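Side-chain contacts in SalCYP truncation (Salinispora tropica, PDB 7ABB), which is a truncated construct of a cytochrome P450-family heme protein and holds a bound heme c: residues His88-Trp91 / Arg92-Ala96; Thr100-Arg103 / Ala104-Thr108; Thr207-Thr210 / Phe211-Ile215; Val220-Ala223 / Asp224-Ser227. All blocks are in the same frame, centred on the assembly; numbering follows the deposited sequence.

In the fold
Interaction 1 is the contact that reaches heme c: His-88 and Arg-92 belong to its pocket. Interactions 3 and 4 gather on the side of helix 86-95 away from the heme. Their centres lie about 11 Å and 14 Å from that of interaction 1, and about 10 Å from each other. Trp-91 packs on Val-220 and Asp-224, and Arg-94 and Leu-95 touch Trp-213. Interactions 3 and 4 are also joined by the small antiparallel sheet 214-215/218-219 and by Arg-225, which bonds to Thr-210 O. Interaction 2 stands apart, its centre about 18 Å from interaction 1. It forms the next short helix of the chain, and the Arg-103 side chain is about 8 Å from heme c.

Interaction 1. Residues His88-Trp91 / Arg92-Ala96; sequences HNEW and RRRLA. With HEC (heme c), chain B.
His-88 and Arg-92, one helical turn apart, lie side by side and point the same way, toward heme c. The CG of Arg-92 sits over one face of the imidazole, 3.5 Å from NE2 of His-88. Ring and guanidinium planes are 70° apart. Arg-92 folds at chi2 and chi3 (both -63°), which curls the guanidinium round to the propionate. Its NH1 donates to HEC O1D at 2.6 Å, a length to be taken with caution because O1D is less surely placed. The oxygen lies at the guanidinium edge, in its plane. His-339 O and Pro-80 O hold the two ring nitrogens of His-88, and Gln-341 O also takes NH1 of Arg-92. This His-x-x-x-Arg pair on helix 86-95 is consistent with the C helix of P450 folds, whose basic residues commonly hold a propionate. On another flank a carboxylate and a guanidinium pair up. Glu-90 and Arg-94 run alongside each other, with OE1 of Glu-90 3.5 Å from NH2 of Arg-94 in a long salt bridge. OE1 lies at the guanidinium edge, and the planes differ by 33°. OE2 of Glu-90 accepts from Asp-216 N. Arg-93 lays a guanidinium face over Asn-89 O and Glu-90 N.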
loop_
_atom_site.group_PDB
_atom_site.type_symbol
_atom_site.label_atom_id
_atom_site.label_comp_id
_atom_site.label_asym_id
_atom_site.label_seq_id
_atom_site.Cartn_x
_atom_site.Cartn_y
_atom_site.Cartn_z
ATOM N N HIS A 88 -1.743 21.106 -0.380
ATOM C CA HIS A 88 -1.472 19.720 -0.016
ATOM C C HIS A 88 -0.898 19.632 1.389
ATOM O O HIS A 88 -1.294 18.765 2.180
ATOM C CB HIS A 88 -0.504 19.071 -1.006
ATOM C CG HIS A 88 0.017 17.758 -0.533
ATOM N ND1 HIS A 88 -0.648 16.572 -0.756
ATOM C CD2 HIS A 88 1.126 17.439 0.176
ATOM C CE1 HIS A 88 0.037 15.581 -0.221
ATOM N NE2 HIS A 88 1.110 16.080 0.363
ATOM N N ASN A 89 0.008 20.546 1.742
ATOM C CA ASN A 89 0.585 20.502 3.078
ATOM C C ASN A 89 -0.483 20.760 4.142
ATOM O O ASN A 89 -0.466 20.139 5.211
ATOM C CB ASN A 89 1.739 21.498 3.170
ATOM C CG ASN A 89 2.800 21.244 2.092
ATOM O OD1 ASN A 89 3.068 20.094 1.713
ATOM N ND2 ASN A 89 3.388 22.317 1.582
ATOM N N GLU A 90 -1.464 21.614 3.840
ATOM C CA GLU A 90 -2.519 21.880 4.814
ATOM C C GLU A 90 -3.408 20.662 4.993
ATOM O O GLU A 90 -3.800 20.343 6.119
ATOM C CB GLU A 90 -3.361 23.086 4.400
ATOM C CG GLU A 90 -4.165 23.700 5.542
ATOM C CD GLU A 90 -4.899 24.968 5.133
ATOM O OE1 GLU A 90 -5.726 25.450 5.937
ATOM O OE2 GLU A 90 -4.666 25.476 4.013
ATOM N N TRP A 91 -3.746 19.973 3.902
ATOM C CA TRP A 91 -4.512 18.736 4.034
ATOM C C TRP A 91 -3.771 17.733 4.903
ATOM O O TRP A 91 -4.364 17.103 5.787
ATOM C CB TRP A 91 -4.776 18.114 2.667
ATOM C CG TRP A 91 -5.948 18.681 1.978
ATOM C CD1 TRP A 91 -5.938 19.561 0.943
ATOM C CD2 TRP A 91 -7.321 18.402 2.257
ATOM N NE1 TRP A 91 -7.220 19.845 0.558
ATOM C CE2 TRP A 91 -8.090 19.151 1.351
ATOM C CE3 TRP A 91 -7.970 17.590 3.184
ATOM C CZ2 TRP A 91 -9.476 19.116 1.341
ATOM C CZ3 TRP A 91 -9.346 17.562 3.178
ATOM C CH2 TRP A 91 -10.087 18.320 2.261
ATOM N N ARG A 92 -2.475 17.560 4.660
ATOM C CA ARG A 92 -1.719 16.592 5.447
ATOM C C ARG A 92 -1.677 17.003 6.919
ATOM O O ARG A 92 -1.769 16.145 7.804
ATOM C CB ARG A 92 -0.312 16.406 4.875
ATOM C CG ARG A 92 -0.294 15.651 3.535
ATOM C CD ARG A 92 -0.805 14.222 3.643
ATOM N NE ARG A 92 0.034 13.399 4.514
ATOM C CZ ARG A 92 0.884 12.463 4.073
ATOM N NH1 ARG A 92 1.006 12.230 2.774
ATOM N NH2 ARG A 92 1.617 11.765 4.936
ATOM N N ARG A 93 -1.563 18.303 7.201
ATOM C CA ARG A 93 -1.563 18.751 8.595
ATOM C C ARG A 93 -2.889 18.431 9.270
ATOM O O ARG A 93 -2.912 18.009 10.432
ATOM C CB ARG A 93 -1.265 20.255 8.695
ATOM C CG ARG A 93 0.187 20.601 8.417
ATOM C CD ARG A 93 0.517 22.034 8.812
ATOM N NE ARG A 93 -0.200 23.004 7.988
ATOM C CZ ARG A 93 0.370 23.925 7.212
ATOM N NH1 ARG A 93 -0.394 24.752 6.507
ATOM N NH2 ARG A 93 1.691 24.040 7.145
ATOM N N ARG A 94 -4.007 18.664 8.575
ATOM C CA ARG A 94 -5.315 18.384 9.162
ATOM C C ARG A 94 -5.511 16.893 9.396
ATOM O O ARG A 94 -6.093 16.493 10.414
ATOM C CB ARG A 94 -6.426 18.933 8.266
ATOM C CG ARG A 94 -6.324 20.443 7.966
ATOM C CD ARG A 94 -7.344 21.214 8.646
ATOM N NE ARG A 94 -7.225 22.654 8.393
ATOM C CZ ARG A 94 -7.687 23.582 9.219
ATOM N NH1 ARG A 94 -8.291 23.225 10.345
ATOM N NH2 ARG A 94 -7.540 24.866 8.918
ATOM N N LEU A 95 -5.055 16.060 8.457
ATOM C CA LEU A 95 -5.266 14.614 8.531
ATOM C C LEU A 95 -4.357 13.929 9.541
ATOM O O LEU A 95 -4.685 12.828 10.008
ATOM C CB LEU A 95 -5.023 13.998 7.155
ATOM C CG LEU A 95 -6.078 14.288 6.092
ATOM C CD1 LEU A 95 -5.532 14.021 4.705
ATOM C CD2 LEU A 95 -7.326 13.451 6.360
ATOM N N ALA A 96 -3.237 14.553 9.892
ATOM C CA ALA A 96 -2.139 13.848 10.546
ATOM C C ALA A 96 -2.591 13.113 11.804
ATOM O O ALA A 96 -2.171 11.972 12.040
ATOM C CB ALA A 96 -1.008 14.834 10.861
HETATM FE FE HEC B . -0.459 4.438 1.220
HETATM C CHA HEC B . 0.253 7.316 -0.528
HETATM C CHB HEC B . 2.178 2.913 -0.349
HETATM C CHC HEC B . -1.126 1.572 2.980
HETATM C CHD HEC B . -3.289 5.843 2.489
HETATM N NA HEC B . 0.905 4.996 -0.157
HETATM C C1A HEC B . 1.079 6.252 -0.738
HETATM C C2A HEC B . 2.236 6.279 -1.609
HETATM C C3A HEC B . 2.763 5.043 -1.533
HETATM C C4A HEC B . 1.953 4.242 -0.648
HETATM C CMA HEC B . 3.997 4.495 -2.273
HETATM C CAA HEC B . 2.779 7.508 -2.422
HETATM C CBA HEC B . 2.164 7.654 -3.809
HETATM C CGA HEC B . 2.795 8.834 -4.527
HETATM O O1A HEC B . 2.277 9.122 -5.631
HETATM O O2A HEC B . 3.765 9.424 -3.984
HETATM N NB HEC B . 0.324 2.589 1.261
HETATM C C1B HEC B . 1.446 2.164 0.572
HETATM C C2B HEC B . 1.729 0.825 0.994
HETATM C C3B HEC B . 0.831 0.469 1.931
HETATM C C4B HEC B . -0.076 1.551 2.097
HETATM C CMB HEC B . 2.932 0.049 0.421
HETATM C CAB HEC B . 0.604 -0.797 2.717
HETATM C CBB HEC B . 1.726 -1.783 2.734
HETATM N NC HEC B . -1.951 3.828 2.465
HETATM C C1C HEC B . -1.976 2.636 3.152
HETATM C C2C HEC B . -3.075 2.654 4.080
HETATM C C3C HEC B . -3.698 3.848 3.970
HETATM C C4C HEC B . -3.001 4.580 2.937
HETATM C CMC HEC B . -3.403 1.498 5.026
HETATM C CAC HEC B . -4.941 4.412 4.679
HETATM C CBC HEC B . -5.392 3.804 6.006
HETATM N ND HEC B . -1.343 6.213 0.992
HETATM C C1D HEC B . -2.527 6.575 1.635
HETATM C C2D HEC B . -2.835 7.920 1.265
HETATM C C3D HEC B . -1.773 8.397 0.338
HETATM C C4D HEC B . -0.866 7.274 0.239
HETATM C CMD HEC B . -4.064 8.707 1.737
HETATM C CAD HEC B . -1.652 9.769 -0.346
HETATM C CBD HEC B . -0.808 10.651 0.542
HETATM C CGD HEC B . -0.567 11.988 -0.132
HETATM O O1D HEC B . -0.140 12.939 0.558
HETATM O O2D HEC B . -0.811 12.071 -1.352
#

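Interaction 2. Residues Thr100-Arg103 / Ala104-Thr108; sequences TPQR and ARDLT
Gln-102 uses both ends of its amide, one on Arg-105 and one on Asp-106. Its OE1 accepts from Arg-105 NH2 at 2.7 Å. The oxygen lies in the guanidinium plane, but the donor stands well above the plane of the amide carbonyl. Amide and guanidinium are turned 80° apart. At the other end NE2 of Gln-102 donates to Asp-106 OD1 at 2.9 Å. This time the amide plane contains the partner, and the carboxylate oxygen is met from above its own plane. A bend at chi2 (59°) brings the Gln-102 amide back over the helix, between these two charged groups. The two bonds fix which way round the amide sits, since oxygen meets the arginine and nitrogen the aspartate.

Bonds to the backbone define a short helix, 101-106, that starts with an N-cap. Thr-100 OG1 accepts from Arg-103 N at 2.9 Å, and Pro-101 takes the first helical position, where no backbone N-H is needed. Thr-100 O then accepts from Ala-104 N. At the far end the hydroxyl of Thr-108 donates to Ala-104 O at 2.7 Å.

Packing over the flat faces of two guanidinium groups makes up the rest. CD1 of Leu-107 sits 3.9 Å above the Arg-103 guanidinium, over its centre. That group is held by NH2 bonds to the carbonyls of Trp-98 and Ala-146. Leu-107 also packs on helix 130-147 and on Tyr-347 of helix 345-362. The Arg-105 guanidinium turns one face to Gln-102 CA and Pro-101 O.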
loop_
_atom_site.group_PDB
_atom_site.type_symbol
_atom_site.label_atom_id
_atom_site.label_comp_id
_atom_site.label_asym_id
_atom_site.label_seq_id
_atom_site.Cartn_x
_atom_site.Cartn_y
_atom_site.Cartn_z
ATOM N N THR A 100 -1.164 8.951 12.950
ATOM C CA THR A 100 0.125 8.908 13.610
ATOM C C THR A 100 0.476 7.511 14.100
ATOM O O THR A 100 -0.403 6.663 14.305
ATOM C CB THR A 100 0.125 9.817 14.819
ATOM O OG1 THR A 100 -0.912 9.386 15.711
ATOM C CG2 THR A 100 -0.081 11.264 14.406
ATOM N N PRO A 101 1.752 7.283 14.408
ATOM C CA PRO A 101 2.102 6.062 15.137
ATOM C C PRO A 101 1.338 5.914 16.433
ATOM O O PRO A 101 0.907 4.795 16.751
ATOM C CB PRO A 101 3.619 6.219 15.356
ATOM C CG PRO A 101 4.058 7.063 14.244
ATOM C CD PRO A 101 2.949 8.059 14.040
ATOM N N GLN A 102 1.113 6.994 17.182
ATOM C CA GLN A 102 0.374 6.875 18.437
ATOM C C GLN A 102 -1.059 6.421 18.190
ATOM O O GLN A 102 -1.579 5.573 18.926
ATOM C CB GLN A 102 0.389 8.191 19.216
ATOM C CG GLN A 102 -0.298 8.079 20.580
ATOM C CD GLN A 102 0.349 7.019 21.478
ATOM O OE1 GLN A 102 1.533 7.104 21.809
ATOM N NE2 GLN A 102 -0.429 6.006 21.864
ATOM N N ARG A 103 -1.720 6.963 17.160
ATOM C CA ARG A 103 -3.063 6.487 16.837
ATOM C C ARG A 103 -3.051 5.009 16.476
ATOM O O ARG A 103 -3.959 4.265 16.854
ATOM C CB ARG A 103 -3.673 7.290 15.685
ATOM C CG ARG A 103 -5.091 6.784 15.303
ATOM C CD ARG A 103 -6.140 7.807 15.578
ATOM N NE ARG A 103 -7.522 7.328 15.536
ATOM C CZ ARG A 103 -8.223 7.043 14.441
ATOM N NH1 ARG A 103 -9.491 6.681 14.592
ATOM N NH2 ARG A 103 -7.686 7.084 13.216
ATOM N N ALA A 104 -2.050 4.566 15.719
ATOM C CA ALA A 104 -1.970 3.147 15.377
ATOM C C ALA A 104 -1.847 2.291 16.629
ATOM O O ALA A 104 -2.480 1.229 16.727
ATOM C CB ALA A 104 -0.784 2.910 14.454
ATOM N N ARG A 105 -1.037 2.735 17.594
ATOM C CA ARG A 105 -0.927 2.023 18.860
ATOM C C ARG A 105 -2.256 2.021 19.599
ATOM O O ARG A 105 -2.667 0.993 20.150
ATOM C CB ARG A 105 0.169 2.648 19.731
ATOM C CG ARG A 105 1.562 2.466 19.154
ATOM C CD ARG A 105 2.652 2.778 20.165
ATOM N NE ARG A 105 2.743 4.204 20.476
ATOM C CZ ARG A 105 3.482 5.086 19.796
ATOM N NH1 ARG A 105 4.200 4.711 18.745
ATOM N NH2 ARG A 105 3.499 6.359 20.171
ATOM N N ASP A 106 -2.951 3.158 19.598
ATOM C CA ASP A 106 -4.242 3.244 20.285
ATOM C C ASP A 106 -5.226 2.218 19.736
ATOM O O ASP A 106 -6.050 1.678 20.484
ATOM C CB ASP A 106 -4.828 4.656 20.144
ATOM C CG ASP A 106 -4.102 5.685 20.986
ATOM O OD1 ASP A 106 -3.274 5.324 21.846
ATOM O OD2 ASP A 106 -4.386 6.890 20.789
ATOM N N LEU A 107 -5.169 1.958 18.431
ATOM C CA LEU A 107 -6.072 1.063 17.735
ATOM C C LEU A 107 -5.570 -0.373 17.704
ATOM O O LEU A 107 -6.296 -1.248 17.222
ATOM C CB LEU A 107 -6.297 1.551 16.304
ATOM C CG LEU A 107 -7.002 2.908 16.143
ATOM C CD1 LEU A 107 -6.986 3.342 14.704
ATOM C CD2 LEU A 107 -8.416 2.815 16.622
ATOM N N THR A 108 -4.393 -0.645 18.257
ATOM C CA THR A 108 -3.824 -1.980 18.073
ATOM C C THR A 108 -4.565 -3.051 18.874
ATOM O O THR A 108 -4.726 -4.167 18.370
ATOM C CB THR A 108 -2.326 -1.953 18.392
ATOM O OG1 THR A 108 -1.660 -1.240 17.355
ATOM C CG2 THR A 108 -1.731 -3.362 18.436
#

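Interaction 3. Residues Thr207-Thr210 / Phe211-Ile215; sequences TSAT and FDWEI
Thr-210 and Trp-213 make the tight part of this contact. They are the first and last residues of a type I beta turn, closed by Trp-213 N to Thr-210 O at 3.1 Å. The indole folds back across the turn. CA of Thr-210 lies over the five-membered ring, 3.6 Å from its centroid and 11° off the ring normal, a CH-pi contact. The methyl CG2 of Thr-210 covers the six-membered ring, 3.7 Å from CZ3 of Trp-213. The Thr-210 chi1 of 73° points OG1 back along the helix, where it donates to Thr-207 O at 2.8 Å. Trp-213 also touches Trp-98, Val-220 and helix 86-95.

Phe-211 is a second packed group, though partly exposed. It lays one ring face over Thr-207 O, toward the rim, and touches Arg-197, Arg-198 and Arg-225. The looser, solvent side is Asp-212. Its side chain meets Ala-209 O through CB, at 3.7 Å, beside the bond from its own N to that oxygen.

The end of helix 206-210 is tied to the turn that leads into strand 214-215 by backbone bonds and by CH-pi and methyl-to-indole packing. Thr-210 divides its work: the hydroxyl is satisfied on Thr-207 O, while CA and the methyl are left to the indole face.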
loop_
_atom_site.group_PDB
_atom_site.type_symbol
_atom_site.label_atom_id
_atom_site.label_comp_id
_atom_site.label_asym_id
_atom_site.label_seq_id
_atom_site.Cartn_x
_atom_site.Cartn_y
_atom_site.Cartn_z
ATOM N N THR A 207 -14.632 12.195 9.501
ATOM C CA THR A 207 -15.540 12.948 8.633
ATOM C C THR A 207 -16.178 14.120 9.381
ATOM O O THR A 207 -16.304 15.225 8.838
ATOM C CB THR A 207 -16.622 12.027 8.064
ATOM O OG1 THR A 207 -16.004 10.963 7.336
ATOM C CG2 THR A 207 -17.578 12.796 7.140
ATOM N N SER A 208 -16.606 13.886 10.621
ATOM C CA SER A 208 -17.206 14.948 11.417
ATOM C C SER A 208 -16.235 16.099 11.619
ATOM O O SER A 208 -16.627 17.268 11.558
ATOM C CB SER A 208 -17.670 14.400 12.772
ATOM O OG SER A 208 -18.584 13.319 12.615
ATOM N N ALA A 209 -14.956 15.783 11.844
ATOM C CA ALA A 209 -13.958 16.822 12.043
ATOM C C ALA A 209 -13.862 17.714 10.819
ATOM O O ALA A 209 -13.685 18.931 10.943
ATOM C CB ALA A 209 -12.595 16.196 12.355
ATOM N N THR A 210 -13.983 17.128 9.625
ATOM C CA THR A 210 -13.750 17.936 8.427
ATOM C C THR A 210 -14.806 19.008 8.218
ATOM O O THR A 210 -14.569 19.919 7.415
ATOM C CB THR A 210 -13.675 17.075 7.162
ATOM O OG1 THR A 210 -14.974 16.603 6.812
ATOM C CG2 THR A 210 -12.724 15.893 7.341
ATOM N N PHE A 211 -15.954 18.955 8.921
ATOM C CA PHE A 211 -16.943 20.011 8.796
ATOM C C PHE A 211 -16.432 21.326 9.368
ATOM O O PHE A 211 -16.973 22.388 9.044
ATOM C CB PHE A 211 -18.243 19.568 9.476
ATOM C CG PHE A 211 -18.918 18.424 8.778
ATOM C CD1 PHE A 211 -19.126 18.456 7.412
ATOM C CD2 PHE A 211 -19.325 17.305 9.483
ATOM C CE1 PHE A 211 -19.732 17.413 6.766
ATOM C CE2 PHE A 211 -19.938 16.251 8.836
ATOM C CZ PHE A 211 -20.132 16.299 7.475
ATOM N N ASP A 212 -15.388 21.279 10.190
ATOM C CA ASP A 212 -14.786 22.481 10.745
ATOM C C ASP A 212 -13.522 22.901 10.011
ATOM O O ASP A 212 -12.922 23.914 10.388
ATOM C CB ASP A 212 -14.457 22.272 12.224
ATOM C CG ASP A 212 -15.696 22.079 13.063
ATOM O OD1 ASP A 212 -16.709 22.741 12.759
ATOM O OD2 ASP A 212 -15.659 21.265 14.010
ATOM N N TRP A 213 -13.123 22.173 8.971
ATOM C CA TRP A 213 -11.842 22.421 8.319
ATOM C C TRP A 213 -11.948 23.531 7.288
ATOM O O TRP A 213 -12.924 23.624 6.535
ATOM C CB TRP A 213 -11.308 21.176 7.615
ATOM C CG TRP A 213 -10.825 20.091 8.526
ATOM C CD1 TRP A 213 -10.901 20.076 9.893
ATOM C CD2 TRP A 213 -10.202 18.862 8.145
ATOM N NE1 TRP A 213 -10.366 18.918 10.384
ATOM C CE2 TRP A 213 -9.946 18.136 9.338
ATOM C CE3 TRP A 213 -9.851 18.292 6.917
ATOM C CZ2 TRP A 213 -9.326 16.888 9.334
ATOM C CZ3 TRP A 213 -9.244 17.040 6.914
ATOM C CH2 TRP A 213 -8.992 16.349 8.116
ATOM N N GLU A 214 -10.906 24.346 7.244
ATOM C CA GLU A 214 -10.668 25.285 6.159
ATOM C C GLU A 214 -9.349 24.914 5.500
ATOM O O GLU A 214 -8.428 24.408 6.151
ATOM C CB GLU A 214 -10.621 26.729 6.639
ATOM C CG GLU A 214 -12.011 27.337 6.821
ATOM C CD GLU A 214 -11.977 28.807 7.186
ATOM O OE1 GLU A 214 -13.060 29.385 7.402
ATOM O OE2 GLU A 214 -10.871 29.383 7.245
ATOM N N ILE A 215 -9.290 25.126 4.193
ATOM C CA ILE A 215 -8.074 24.940 3.421
ATOM C C ILE A 215 -7.897 26.202 2.599
ATOM O O ILE A 215 -8.796 26.579 1.838
ATOM C CB ILE A 215 -8.139 23.706 2.511
ATOM C CG1 ILE A 215 -8.297 22.426 3.333
ATOM C CG2 ILE A 215 -6.904 23.621 1.630
ATOM C CD1 ILE A 215 -7.066 21.993 4.130
#

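Interaction 4. Residues Val220-Ala223 / Asp224-Ser227; sequences VSDA and DRES
Arg-225 NH1 is gripped by two oxygens, Asp-222 OD1 at 2.7 Å and Val-220 O at 3.0 Å. Both hydrogen bonds are strongly bent and weak, but the first is also a salt bridge. Carboxylate and guanidinium stand almost perpendicular, 85° apart. OD1 of Asp-222 has a second charge partner in Arg-198. One face of the Arg-225 guanidinium is covered by Val-220, with CG1 over its centre, 3.9 Å above the plane. The chain of Arg-225 is extended from CG to NE, which carries the group back past the start of the helix to reach Val-220. NH2 of Arg-225 bonds to Thr-210 O. Ser-221 is the N-cap of helix 222-235, which probably corresponds to the first part of the long central helix of the P450 fold. A chi1 of 65° places OG of Ser-221 to accept from Asp-224 N at 3.1 Å. Asp-222 and Asp-224 lie in the first turn, where their negative charges would probably interact favourably with the positive end of the helix dipole. The Asp-224 carboxylate forms a salt bridge with Arg-77, and its CB lies 3.5 Å from OG of Ser-221. CG of Glu-226 packs 3.1 Å from Asp-222 O, the oxygen that accepts from Glu-226 N.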
loop_
_atom_site.group_PDB
_atom_site.type_symbol
_atom_site.label_atom_id
_atom_site.label_comp_id
_atom_site.label_asym_id
_atom_site.label_seq_id
_atom_site.Cartn_x
_atom_site.Cartn_y
_atom_site.Cartn_z
ATOM N N VAL A 220 -13.846 23.624 3.630
ATOM C CA VAL A 220 -13.776 22.419 2.817
ATOM C C VAL A 220 -15.137 22.155 2.188
ATOM O O VAL A 220 -16.181 22.281 2.837
ATOM C CB VAL A 220 -13.299 21.235 3.675
ATOM C CG1 VAL A 220 -13.522 19.904 2.962
ATOM C CG2 VAL A 220 -11.817 21.416 4.019
ATOM N N SER A 221 -15.127 21.785 0.910
ATOM C CA SER A 221 -16.342 21.445 0.183
ATOM C C SER A 221 -16.714 19.986 0.411
ATOM O O SER A 221 -15.854 19.141 0.672
ATOM C CB SER A 221 -16.149 21.684 -1.313
ATOM O OG SER A 221 -15.172 20.795 -1.841
ATOM N N ASP A 222 -18.009 19.681 0.282
ATOM C CA ASP A 222 -18.419 18.281 0.354
ATOM C C ASP A 222 -17.788 17.468 -0.778
ATOM O O ASP A 222 -17.568 16.264 -0.625
ATOM C CB ASP A 222 -19.950 18.155 0.328
ATOM C CG ASP A 222 -20.601 18.344 1.721
ATOM O OD1 ASP A 222 -19.875 18.545 2.719
ATOM O OD2 ASP A 222 -21.855 18.295 1.819
ATOM N N ALA A 223 -17.472 18.102 -1.914
ATOM C CA ALA A 223 -16.834 17.375 -3.010
ATOM C C ALA A 223 -15.430 16.917 -2.628
ATOM O O ALA A 223 -15.011 15.798 -2.974
ATOM C CB ALA A 223 -16.785 18.248 -4.262
ATOM N N ASP A 224 -14.678 17.777 -1.935
ATOM C CA ASP A 224 -13.360 17.371 -1.459
ATOM C C ASP A 224 -13.480 16.355 -0.326
ATOM O O ASP A 224 -12.673 15.424 -0.240
ATOM C CB ASP A 224 -12.547 18.588 -1.012
ATOM C CG ASP A 224 -11.918 19.359 -2.188
ATOM O OD1 ASP A 224 -11.930 18.863 -3.336
ATOM O OD2 ASP A 224 -11.399 20.472 -1.957
ATOM N N ARG A 225 -14.486 16.508 0.545
ATOM C CA ARG A 225 -14.756 15.495 1.565
ATOM C C ARG A 225 -14.968 14.135 0.930
ATOM O O ARG A 225 -14.404 13.133 1.370
ATOM C CB ARG A 225 -15.996 15.851 2.389
ATOM C CG ARG A 225 -15.733 16.826 3.491
ATOM C CD ARG A 225 -16.949 17.094 4.374
ATOM N NE ARG A 225 -16.664 18.303 5.132
ATOM C CZ ARG A 225 -16.954 19.530 4.740
ATOM N NH1 ARG A 225 -17.647 19.748 3.629
ATOM N NH2 ARG A 225 -16.601 20.554 5.498
ATOM N N GLU A 226 -15.812 14.085 -0.097
ATOM C CA GLU A 226 -16.078 12.825 -0.772
ATOM C C GLU A 226 -14.830 12.315 -1.472
ATOM O O GLU A 226 -14.554 11.112 -1.473
ATOM C CB GLU A 226 -17.223 13.017 -1.766
ATOM C CG GLU A 226 -18.528 13.346 -1.093
ATOM C CD GLU A 226 -19.590 13.782 -2.075
ATOM O OE1 GLU A 226 -19.493 13.390 -3.255
ATOM O OE2 GLU A 226 -20.525 14.510 -1.668
ATOM N N SER A 227 -14.062 13.221 -2.076
ATOM C CA SER A 227 -12.808 12.797 -2.692
ATOM C C SER A 227 -11.877 12.156 -1.668
ATOM O O SER A 227 -11.356 11.051 -1.881
ATOM C CB SER A 227 -12.140 13.992 -3.359
ATOM O OG SER A 227 -10.950 13.580 -3.988
#